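Local coordinates for putative TetR family transcriptional regulator (Streptomyces coelicolor A3, PDB 3BQY), which probably binds DNA through a helix-turn-helix domain as a TetR-type transcriptional regulator, possibly as a repressor, at residues A52-M57 against R96-T101; L80-R85 against A190-G195; A87-R92 against L145-A150. All coordinates share one frame; numbering follows the deposited sequence.

Interaction 1 of 3, residues A52-M57 against R96-T101; sequences AMAEHM and RVFAGT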
loop_
_atom_site.group_PDB
_atom_site.type_symbol
_atom_site.label_atom_id
_atom_site.label_comp_id
_atom_site.label_asym_id
_atom_site.label_seq_id
_atom_site.Cartn_x
_atom_site.Cartn_y
_atom_site.Cartn_z
ATOM N N ALA A 52 8.441 -17.002 0.446
ATOM C CA ALA A 52 8.103 -18.107 -0.458
ATOM C C ALA A 52 6.608 -18.126 -0.838
ATOM O O ALA A 52 6.258 -18.386 -2.000
ATOM C CB ALA A 52 8.556 -19.471 0.144
HETATM N N MSE A 53 5.750 -17.805 0.129
HETATM C CA MSE A 53 4.320 -17.657 -0.099
HETATM C C MSE A 53 4.016 -16.553 -1.112
HETATM O O MSE A 53 3.258 -16.776 -2.067
HETATM C CB MSE A 53 3.596 -17.398 1.222
HETATM C CG MSE A 53 3.540 -18.656 2.135
HETATM SE SE MSE A 53 3.112 -18.155 3.979
HETATM C CE MSE A 53 1.237 -17.768 3.669
ATOM N N ALA A 54 4.636 -15.397 -0.914
ATOM C CA ALA A 54 4.422 -14.244 -1.783
ATOM C C ALA A 54 4.862 -14.602 -3.222
ATOM O O ALA A 54 4.157 -14.312 -4.188
ATOM C CB ALA A 54 5.218 -13.052 -1.254
ATOM N N GLU A 55 6.007 -15.267 -3.348
ATOM C CA GLU A 55 6.550 -15.645 -4.654
ATOM C C GLU A 55 5.607 -16.650 -5.348
ATOM O O GLU A 55 5.332 -16.517 -6.531
ATOM C CB GLU A 55 7.997 -16.157 -4.505
ATOM C CG GLU A 55 8.545 -16.912 -5.684
ATOM C CD GLU A 55 8.923 -16.012 -6.864
ATOM O OE1 GLU A 55 8.798 -14.769 -6.785
ATOM O OE2 GLU A 55 9.329 -16.580 -7.893
ATOM N N HIS A 56 5.066 -17.611 -4.597
ATOM C CA HIS A 56 4.080 -18.546 -5.133
ATOM C C HIS A 56 2.748 -17.894 -5.557
ATOM O O HIS A 56 2.170 -18.261 -6.604
ATOM C CB HIS A 56 3.807 -19.665 -4.123
ATOM C CG HIS A 56 2.948 -20.756 -4.677
ATOM N ND1 HIS A 56 1.608 -20.879 -4.375
ATOM C CD2 HIS A 56 3.235 -21.756 -5.542
ATOM C CE1 HIS A 56 1.112 -21.931 -5.006
ATOM N NE2 HIS A 56 2.077 -22.474 -5.727
HETATM N N MSE A 57 2.256 -16.930 -4.765
HETATM C CA MSE A 57 1.002 -16.239 -5.063
HETATM C C MSE A 57 1.035 -15.588 -6.432
HETATM O O MSE A 57 0.008 -15.540 -7.105
HETATM C CB MSE A 57 0.715 -15.117 -4.029
HETATM C CG MSE A 57 0.361 -15.648 -2.675
HETATM SE SE MSE A 57 0.096 -14.047 -1.534
HETATM C CE MSE A 57 -0.058 -15.016 0.109
ATOM N N ARG A 96 -0.816 -7.994 2.187
ATOM C CA ARG A 96 0.080 -7.832 3.348
ATOM C C ARG A 96 1.275 -8.752 3.229
ATOM O O ARG A 96 2.411 -8.356 3.515
ATOM C CB ARG A 96 -0.658 -8.125 4.665
ATOM C CG ARG A 96 -1.640 -7.018 5.050
ATOM C CD ARG A 96 -2.427 -7.329 6.338
ATOM N NE ARG A 96 -1.556 -7.602 7.477
ATOM C CZ ARG A 96 -1.959 -8.241 8.577
ATOM N NH1 ARG A 96 -3.211 -8.667 8.684
ATOM N NH2 ARG A 96 -1.106 -8.468 9.560
ATOM N N VAL A 97 1.030 -10.000 2.810
ATOM C CA VAL A 97 2.127 -10.945 2.646
ATOM C C VAL A 97 3.078 -10.469 1.534
ATOM O O VAL A 97 4.298 -10.479 1.703
ATOM C CB VAL A 97 1.614 -12.382 2.355
ATOM C CG1 VAL A 97 2.780 -13.353 2.099
ATOM C CG2 VAL A 97 0.711 -12.909 3.529
ATOM N N PHE A 98 2.518 -10.092 0.390
ATOM C CA PHE A 98 3.331 -9.615 -0.738
ATOM C C PHE A 98 4.098 -8.325 -0.391
ATOM O O PHE A 98 5.308 -8.246 -0.628
ATOM C CB PHE A 98 2.429 -9.388 -1.955
ATOM C CG PHE A 98 3.173 -9.013 -3.206
ATOM C CD1 PHE A 98 3.895 -9.969 -3.908
ATOM C CD2 PHE A 98 3.170 -7.676 -3.662
ATOM C CE1 PHE A 98 4.606 -9.631 -5.077
ATOM C CE2 PHE A 98 3.860 -7.333 -4.829
ATOM C CZ PHE A 98 4.588 -8.308 -5.525
ATOM N N ALA A 99 3.393 -7.356 0.191
ATOM C CA ALA A 99 3.971 -6.049 0.541
ATOM C C ALA A 99 5.142 -6.186 1.519
ATOM O O ALA A 99 6.155 -5.478 1.386
ATOM C CB ALA A 99 2.905 -5.106 1.104
ATOM N N GLY A 100 5.027 -7.117 2.463
ATOM C CA GLY A 100 6.081 -7.331 3.457
ATOM C C GLY A 100 7.219 -8.290 3.108
ATOM O O GLY A 100 7.985 -8.657 4.005
ATOM N N THR A 101 7.356 -8.694 1.843
ATOM C CA THR A 101 8.309 -9.770 1.463
ATOM C C THR A 101 9.797 -9.345 1.525
ATOM O O THR A 101 10.102 -8.171 1.301
ATOM C CB THR A 101 8.013 -10.345 0.063
ATOM O OG1 THR A 101 8.836 -11.504 -0.156
ATOM C CG2 THR A 101 8.341 -9.326 -1.034
#

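Interaction 2 of 3, residues L80-R85 against A190-G195; sequences LARALR and AHFEFG. With PO4 (phosphate ion), chain C.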
loop_
_atom_site.group_PDB
_atom_site.type_symbol
_atom_site.label_atom_id
_atom_site.label_comp_id
_atom_site.label_asym_id
_atom_site.label_seq_id
_atom_site.Cartn_x
_atom_site.Cartn_y
_atom_site.Cartn_z
ATOM N N LEU A 80 -1.533 -6.806 -16.675
ATOM C CA LEU A 80 -0.517 -7.127 -15.660
ATOM C C LEU A 80 -0.916 -6.632 -14.269
ATOM O O LEU A 80 -0.773 -7.369 -13.287
ATOM C CB LEU A 80 0.829 -6.522 -16.039
ATOM C CG LEU A 80 1.611 -7.252 -17.140
ATOM C CD1 LEU A 80 2.693 -6.308 -17.616
ATOM C CD2 LEU A 80 2.243 -8.572 -16.598
ATOM N N ALA A 81 -1.357 -5.377 -14.173
ATOM C CA ALA A 81 -1.791 -4.812 -12.889
ATOM C C ALA A 81 -3.008 -5.555 -12.365
ATOM O O ALA A 81 -3.068 -5.912 -11.189
ATOM C CB ALA A 81 -2.126 -3.308 -13.040
ATOM N N ARG A 82 -3.983 -5.808 -13.231
ATOM C CA ARG A 82 -5.152 -6.591 -12.812
ATOM C C ARG A 82 -4.804 -7.997 -12.309
ATOM O O ARG A 82 -5.395 -8.493 -11.345
ATOM C CB ARG A 82 -6.127 -6.768 -13.983
ATOM C CG ARG A 82 -6.914 -5.568 -14.322
ATOM C CD ARG A 82 -7.958 -5.898 -15.400
ATOM N NE ARG A 82 -8.316 -4.636 -16.000
ATOM C CZ ARG A 82 -8.146 -4.311 -17.259
ATOM N NH1 ARG A 82 -7.666 -5.196 -18.135
ATOM N NH2 ARG A 82 -8.541 -3.110 -17.652
ATOM N N ALA A 83 -3.882 -8.660 -12.999
ATOM C CA ALA A 83 -3.489 -10.011 -12.627
ATOM C C ALA A 83 -2.764 -9.986 -11.301
ATOM O O ALA A 83 -2.950 -10.887 -10.490
ATOM C CB ALA A 83 -2.589 -10.648 -13.700
ATOM N N LEU A 84 -1.960 -8.952 -11.056
ATOM C CA LEU A 84 -1.312 -8.827 -9.747
ATOM C C LEU A 84 -2.367 -8.659 -8.638
ATOM O O LEU A 84 -2.330 -9.355 -7.613
ATOM C CB LEU A 84 -0.311 -7.645 -9.743
ATOM C CG LEU A 84 0.309 -7.338 -8.342
ATOM C CD1 LEU A 84 1.077 -8.541 -7.764
ATOM C CD2 LEU A 84 1.229 -6.092 -8.372
ATOM N N ARG A 85 -3.298 -7.730 -8.828
ATOM C CA ARG A 85 -4.407 -7.570 -7.897
ATOM C C ARG A 85 -5.152 -8.892 -7.642
ATOM O O ARG A 85 -5.427 -9.249 -6.498
ATOM C CB ARG A 85 -5.375 -6.493 -8.399
ATOM C CG ARG A 85 -6.579 -6.329 -7.508
ATOM C CD ARG A 85 -7.465 -5.183 -7.978
ATOM N NE ARG A 85 -8.713 -5.117 -7.221
ATOM C CZ ARG A 85 -9.868 -5.630 -7.622
ATOM N NH1 ARG A 85 -9.949 -6.222 -8.801
ATOM N NH2 ARG A 85 -10.949 -5.546 -6.853
ATOM N N ALA A 190 -14.321 -1.526 -9.660
ATOM C CA ALA A 190 -14.518 -0.223 -10.310
ATOM C C ALA A 190 -13.521 0.833 -9.812
ATOM O O ALA A 190 -12.965 1.591 -10.622
ATOM C CB ALA A 190 -15.974 0.274 -10.130
ATOM N N HIS A 191 -13.273 0.876 -8.498
ATOM C CA HIS A 191 -12.280 1.815 -7.947
ATOM C C HIS A 191 -10.886 1.526 -8.522
ATOM O O HIS A 191 -10.172 2.439 -8.940
ATOM C CB HIS A 191 -12.256 1.741 -6.416
ATOM C CG HIS A 191 -13.504 2.258 -5.781
ATOM N ND1 HIS A 191 -13.776 2.120 -4.440
ATOM C CD2 HIS A 191 -14.588 2.859 -6.323
ATOM C CE1 HIS A 191 -14.947 2.660 -4.169
ATOM N NE2 HIS A 191 -15.469 3.105 -5.298
ATOM N N PHE A 192 -10.523 0.250 -8.563
ATOM C CA PHE A 192 -9.239 -0.161 -9.089
ATOM C C PHE A 192 -9.080 0.245 -10.557
ATOM O O PHE A 192 -8.059 0.816 -10.956
ATOM C CB PHE A 192 -9.054 -1.674 -8.950
ATOM C CG PHE A 192 -7.744 -2.158 -9.508
ATOM C CD1 PHE A 192 -6.536 -1.808 -8.896
ATOM C CD2 PHE A 192 -7.716 -2.941 -10.662
ATOM C CE1 PHE A 192 -5.301 -2.258 -9.424
ATOM C CE2 PHE A 192 -6.501 -3.384 -11.190
ATOM C CZ PHE A 192 -5.301 -3.053 -10.582
ATOM N N GLU A 193 -10.095 -0.060 -11.362
ATOM C CA GLU A 193 -10.064 0.275 -12.775
ATOM C C GLU A 193 -9.914 1.796 -12.987
ATOM O O GLU A 193 -9.221 2.231 -13.917
ATOM C CB GLU A 193 -11.311 -0.269 -13.489
ATOM C CG GLU A 193 -11.333 -1.810 -13.619
ATOM C CD GLU A 193 -10.128 -2.369 -14.419
ATOM O OE1 GLU A 193 -9.693 -1.731 -15.400
ATOM O OE2 GLU A 193 -9.632 -3.454 -14.059
ATOM N N PHE A 194 -10.574 2.593 -12.142
ATOM C CA PHE A 194 -10.500 4.043 -12.250
ATOM C C PHE A 194 -9.066 4.509 -12.003
ATOM O O PHE A 194 -8.546 5.353 -12.741
ATOM C CB PHE A 194 -11.461 4.707 -11.257
ATOM C CG PHE A 194 -11.450 6.197 -11.322
ATOM C CD1 PHE A 194 -12.226 6.876 -12.274
ATOM C CD2 PHE A 194 -10.637 6.934 -10.466
ATOM C CE1 PHE A 194 -12.217 8.280 -12.328
ATOM C CE2 PHE A 194 -10.626 8.325 -10.515
ATOM C CZ PHE A 194 -11.415 9.000 -11.438
ATOM N N GLY A 195 -8.446 4.004 -10.936
ATOM C CA GLY A 195 -7.070 4.407 -10.600
ATOM C C GLY A 195 -6.088 3.970 -11.670
ATOM O O GLY A 195 -5.185 4.716 -12.042
HETATM P P PO4 C . -18.117 3.444 -7.780
HETATM O O1 PO4 C . -18.834 2.243 -8.354
HETATM O O2 PO4 C . -16.628 3.178 -7.839
HETATM O O3 PO4 C . -18.430 4.681 -8.584
HETATM O O4 PO4 C . -18.546 3.630 -6.362
#

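Interaction 3 of 3, residues A87-R92 against L145-A150; sequences ALLAHR and LEEQAA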
loop_
_atom_site.group_PDB
_atom_site.type_symbol
_atom_site.label_atom_id
_atom_site.label_comp_id
_atom_site.label_asym_id
_atom_site.label_seq_id
_atom_site.Cartn_x
_atom_site.Cartn_y
_atom_site.Cartn_z
ATOM N N ALA A 87 -4.150 -11.965 -8.059
ATOM C CA ALA A 87 -3.301 -12.949 -7.384
ATOM C C ALA A 87 -3.253 -12.650 -5.887
ATOM O O ALA A 87 -3.236 -13.568 -5.084
ATOM C CB ALA A 87 -1.898 -12.948 -7.970
ATOM N N LEU A 88 -3.252 -11.369 -5.502
ATOM C CA LEU A 88 -3.222 -11.038 -4.080
ATOM C C LEU A 88 -4.586 -11.214 -3.420
ATOM O O LEU A 88 -4.655 -11.605 -2.250
ATOM C CB LEU A 88 -2.746 -9.594 -3.878
ATOM C CG LEU A 88 -1.363 -9.295 -4.479
ATOM C CD1 LEU A 88 -1.001 -7.826 -4.159
ATOM C CD2 LEU A 88 -0.283 -10.297 -3.996
ATOM N N LEU A 89 -5.666 -10.902 -4.152
ATOM C CA LEU A 89 -7.038 -11.098 -3.637
ATOM C C LEU A 89 -7.408 -12.571 -3.465
ATOM O O LEU A 89 -8.340 -12.892 -2.720
ATOM C CB LEU A 89 -8.068 -10.431 -4.579
ATOM C CG LEU A 89 -8.119 -8.886 -4.568
ATOM C CD1 LEU A 89 -9.126 -8.448 -5.607
ATOM C CD2 LEU A 89 -8.468 -8.342 -3.183
ATOM N N ALA A 90 -6.686 -13.456 -4.147
ATOM C CA ALA A 90 -6.963 -14.907 -4.107
ATOM C C ALA A 90 -6.648 -15.500 -2.733
ATOM O O ALA A 90 -7.057 -16.613 -2.441
ATOM C CB ALA A 90 -6.205 -15.640 -5.194
ATOM N N HIS A 91 -5.936 -14.750 -1.901
ATOM C CA HIS A 91 -5.554 -15.210 -0.547
ATOM C C HIS A 91 -5.901 -14.161 0.469
ATOM O O HIS A 91 -5.620 -12.967 0.269
ATOM C CB HIS A 91 -4.044 -15.498 -0.501
ATOM C CG HIS A 91 -3.592 -16.418 -1.589
ATOM N ND1 HIS A 91 -3.632 -17.785 -1.463
ATOM C CD2 HIS A 91 -3.166 -16.168 -2.848
ATOM C CE1 HIS A 91 -3.222 -18.342 -2.586
ATOM N NE2 HIS A 91 -2.927 -17.380 -3.441
ATOM N N ARG A 92 -6.491 -14.597 1.581
ATOM C CA ARG A 92 -6.772 -13.723 2.692
ATOM C C ARG A 92 -5.477 -13.048 3.154
ATOM O O ARG A 92 -4.460 -13.724 3.313
ATOM C CB ARG A 92 -7.336 -14.562 3.839
ATOM C CG ARG A 92 -7.842 -13.748 4.984
ATOM C CD ARG A 92 -8.497 -14.697 5.983
ATOM N NE ARG A 92 -8.752 -13.993 7.227
ATOM C CZ ARG A 92 -9.436 -14.503 8.253
ATOM N NH1 ARG A 92 -9.951 -15.722 8.186
ATOM N NH2 ARG A 92 -9.607 -13.771 9.336
ATOM N N LEU A 145 -4.270 -3.815 -0.499
ATOM C CA LEU A 145 -4.153 -3.792 0.967
ATOM C C LEU A 145 -5.379 -3.197 1.613
ATOM O O LEU A 145 -5.941 -3.751 2.580
ATOM C CB LEU A 145 -2.948 -2.947 1.392
ATOM C CG LEU A 145 -1.566 -3.559 1.383
ATOM C CD1 LEU A 145 -0.579 -2.431 1.534
ATOM C CD2 LEU A 145 -1.434 -4.541 2.558
ATOM N N GLU A 146 -5.800 -2.050 1.096
ATOM C CA GLU A 146 -6.965 -1.368 1.663
ATOM C C GLU A 146 -8.288 -2.070 1.361
ATOM O O GLU A 146 -9.178 -2.108 2.209
ATOM C CB GLU A 146 -6.978 0.110 1.277
ATOM C CG GLU A 146 -5.648 0.842 1.706
ATOM C CD GLU A 146 -5.430 0.995 3.249
ATOM O OE1 GLU A 146 -5.899 0.151 4.063
ATOM O OE2 GLU A 146 -4.769 1.987 3.644
ATOM N N GLU A 147 -8.400 -2.675 0.178
ATOM C CA GLU A 147 -9.571 -3.507 -0.141
ATOM C C GLU A 147 -9.667 -4.688 0.826
ATOM O O GLU A 147 -10.754 -4.978 1.377
ATOM C CB GLU A 147 -9.507 -4.022 -1.593
ATOM C CG GLU A 147 -10.593 -5.072 -1.877
ATOM C CD GLU A 147 -10.713 -5.452 -3.355
ATOM O OE1 GLU A 147 -10.015 -4.876 -4.211
ATOM O OE2 GLU A 147 -11.544 -6.331 -3.642
ATOM N N GLN A 148 -8.539 -5.366 1.064
ATOM C CA GLN A 148 -8.547 -6.513 1.981
ATOM C C GLN A 148 -8.792 -6.126 3.445
ATOM O O GLN A 148 -9.477 -6.857 4.181
ATOM C CB GLN A 148 -7.304 -7.389 1.807
ATOM C CG GLN A 148 -7.386 -8.138 0.472
ATOM C CD GLN A 148 -6.195 -9.005 0.192
ATOM O OE1 GLN A 148 -5.052 -8.582 0.372
ATOM N NE2 GLN A 148 -6.451 -10.219 -0.297
ATOM N N ALA A 149 -8.259 -4.985 3.857
ATOM C CA ALA A 149 -8.527 -4.458 5.198
ATOM C C ALA A 149 -10.028 -4.248 5.429
ATOM O O ALA A 149 -10.535 -4.497 6.537
ATOM C CB ALA A 149 -7.767 -3.167 5.430
ATOM N N ALA A 150 -10.721 -3.777 4.393
ATOM C CA ALA A 150 -12.154 -3.488 4.443
ATOM C C ALA A 150 -12.994 -4.750 4.510
ATOM O O ALA A 150 -14.060 -4.746 5.140
ATOM C CB ALA A 150 -12.575 -2.660 3.257
HETATM O O HOH W 1 -9.221 -11.218 -0.732
#

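Interaction 1 of 3, residues A52-M57 against R96-T101
A chi1 of 177° swings CG1 of Val97 away from its own N and toward helix 46-57, where the extended chain of Met57 brings CE across it at about a right angle. Both methionines of this helix are selenomethionines here. CE of Met57 lies 3.8 Å from CB of Val97 and about as close to CG1, so the methyl end rests against both; CG2 of Val97 touches CE of Met57 more loosely, at 4.1 Å. Met53 meets the same CG1 with its CB 4.2 Å away.

Ala54 sits at the closest approach of the two backbones, its CA 4.9 Å from the CA of Phe98, and a side chain no longer than CB permits that. In TetR-type regulators helix 46-57 joins the DNA-binding domain to the larger C-terminal core, and helix 94-99 lies against it; in relatives this junction relays ligand binding to the DNA-reading helices, perhaps here too. CB of Ala54 rests against CA of Phe98 and O of Val97, 4.0 Å from each, and meets the Phe98 ring obliquely at CD1. Beyond the helix, where Gly100 leaves helical geometry, OG1 of Thr101 comes to 4.1 Å from CB of Ala54. Met53 and Met57 also pack on Leu15 of helix 4-18, while Phe98 reaches Pro158 of the second subunit.

Interaction 2 of 3, residues L80-R85 against A190-G195
An arginine methylene sits almost centrally over an aromatic ring: CD of Arg85 lies 3.4 Å from the centroid of the Phe192 ring and 14° off its normal, a CH-pi contact. The chain of Arg85, extended from CG to NE, slides past the phenylalanine in the opposite direction, leaving its guanidinium over CB of Phe192, turned only 19° from the ring plane. NH2 of Arg85 is held by a salt bridge to Glu147 and a hydrogen bond to Thr189. The ring tip abuts helix 73-89: CZ of Phe192 is 4.0 Å from CB of Ala81, and CG of Arg82 meets the ring edge in plane.

Beside this ring contact, Arg82 grips Glu193 side-on with two nitrogens. NE reaches OE2 at 2.6 Å and NH2 reaches OE1 at 2.9 Å, both on the syn side but somewhat out of the plane of a carboxylate rotated 30° from the guanidinium. The two helices run roughly antiparallel in the C-terminal core, their axes 11.4 Å apart at these segments, a gap spanned by long side chains. NH1 of Arg82 is also salt-bridged to Glu75; two acidic partners probably fix the guanidinium's rotation, and its charge is likely to help keep both glutamates ionised.

Interaction 3 of 3, residues A87-R92 against L145-A150
Within the all-helical C-terminal core of this TetR-type protein, the turn leading from helix 73-89 toward helix 94-99 is tied to helix 126-151 by the carboxamide of Gln148, which reaches the carbonyls of Leu88 and His91. The glutamine chain is extended beyond CG (chi2 179°), long enough to bring NE2 to the backbone of the turn. NE2 of Gln148 donates to O of Leu88 at 3.0 Å, approaching from above the carbonyl plane, 39° out of it, instead of along a lone pair. A second bond, from NE2 of Gln148 to O of His91 at 2.9 Å, is weak because its N-H...O angle is only 121°. A water accepts from the same NE2 at 3.0 Å and donates to O of Leu89, so one amide nitrogen serves three acceptors with two hydrogens. The other half of the carboxamide is used as well: OE1 accepts from the backbone N of Ala95, at the start of helix 94-99. A leucine in place of Gln148 would probably leave the carbonyls of Leu88 and His91 without this side-chain donor and N of Ala95 without its acceptor, freeing the turn to shift.

Leu89 completes the contact. Its CD2 packs 3.8 Å from CG of Gln148, and both its methyls lie against the carboxylate of Glu147, CD2 at 3.7 Å from CD, the two side chains crossing at about a right angle. That carboxylate is buried but not alone, since OE1 receives a salt bridge from Arg85 and a weak bond from His143.

Around the contact, Leu88 packs on Ala95 and Phe98 of helix 94-99, Glu147 and Ala150 touch Phe188 at the start of helix 188-206, and Leu145 meets its counterpart Leu145 of the second subunit.

Helix 73-89 supplies one side of interactions 2 and 3, whose centres are about 12 Å apart, and a salt bridge joins them, NH2 of Arg85 lying 2.9 Å from OE1 of Glu147. Interaction 1 lies about 12 Å from interaction 3, centre to centre, and the two are in direct touch: CB of Phe98 is 3.5 Å from CD2 of Leu88, and CG of Met57 is 3.6 Å from CD2 of His91. Contacts thus link helix 188-206 to helix 46-57, through a salt bridge and apolar packing. Near 190-195 lies a phosphate, probably from the crystallisation liquor; its hydrogen bond to His191 is weak and doubtful, and Arg131 of the second subunit also hydrogen-bonds it.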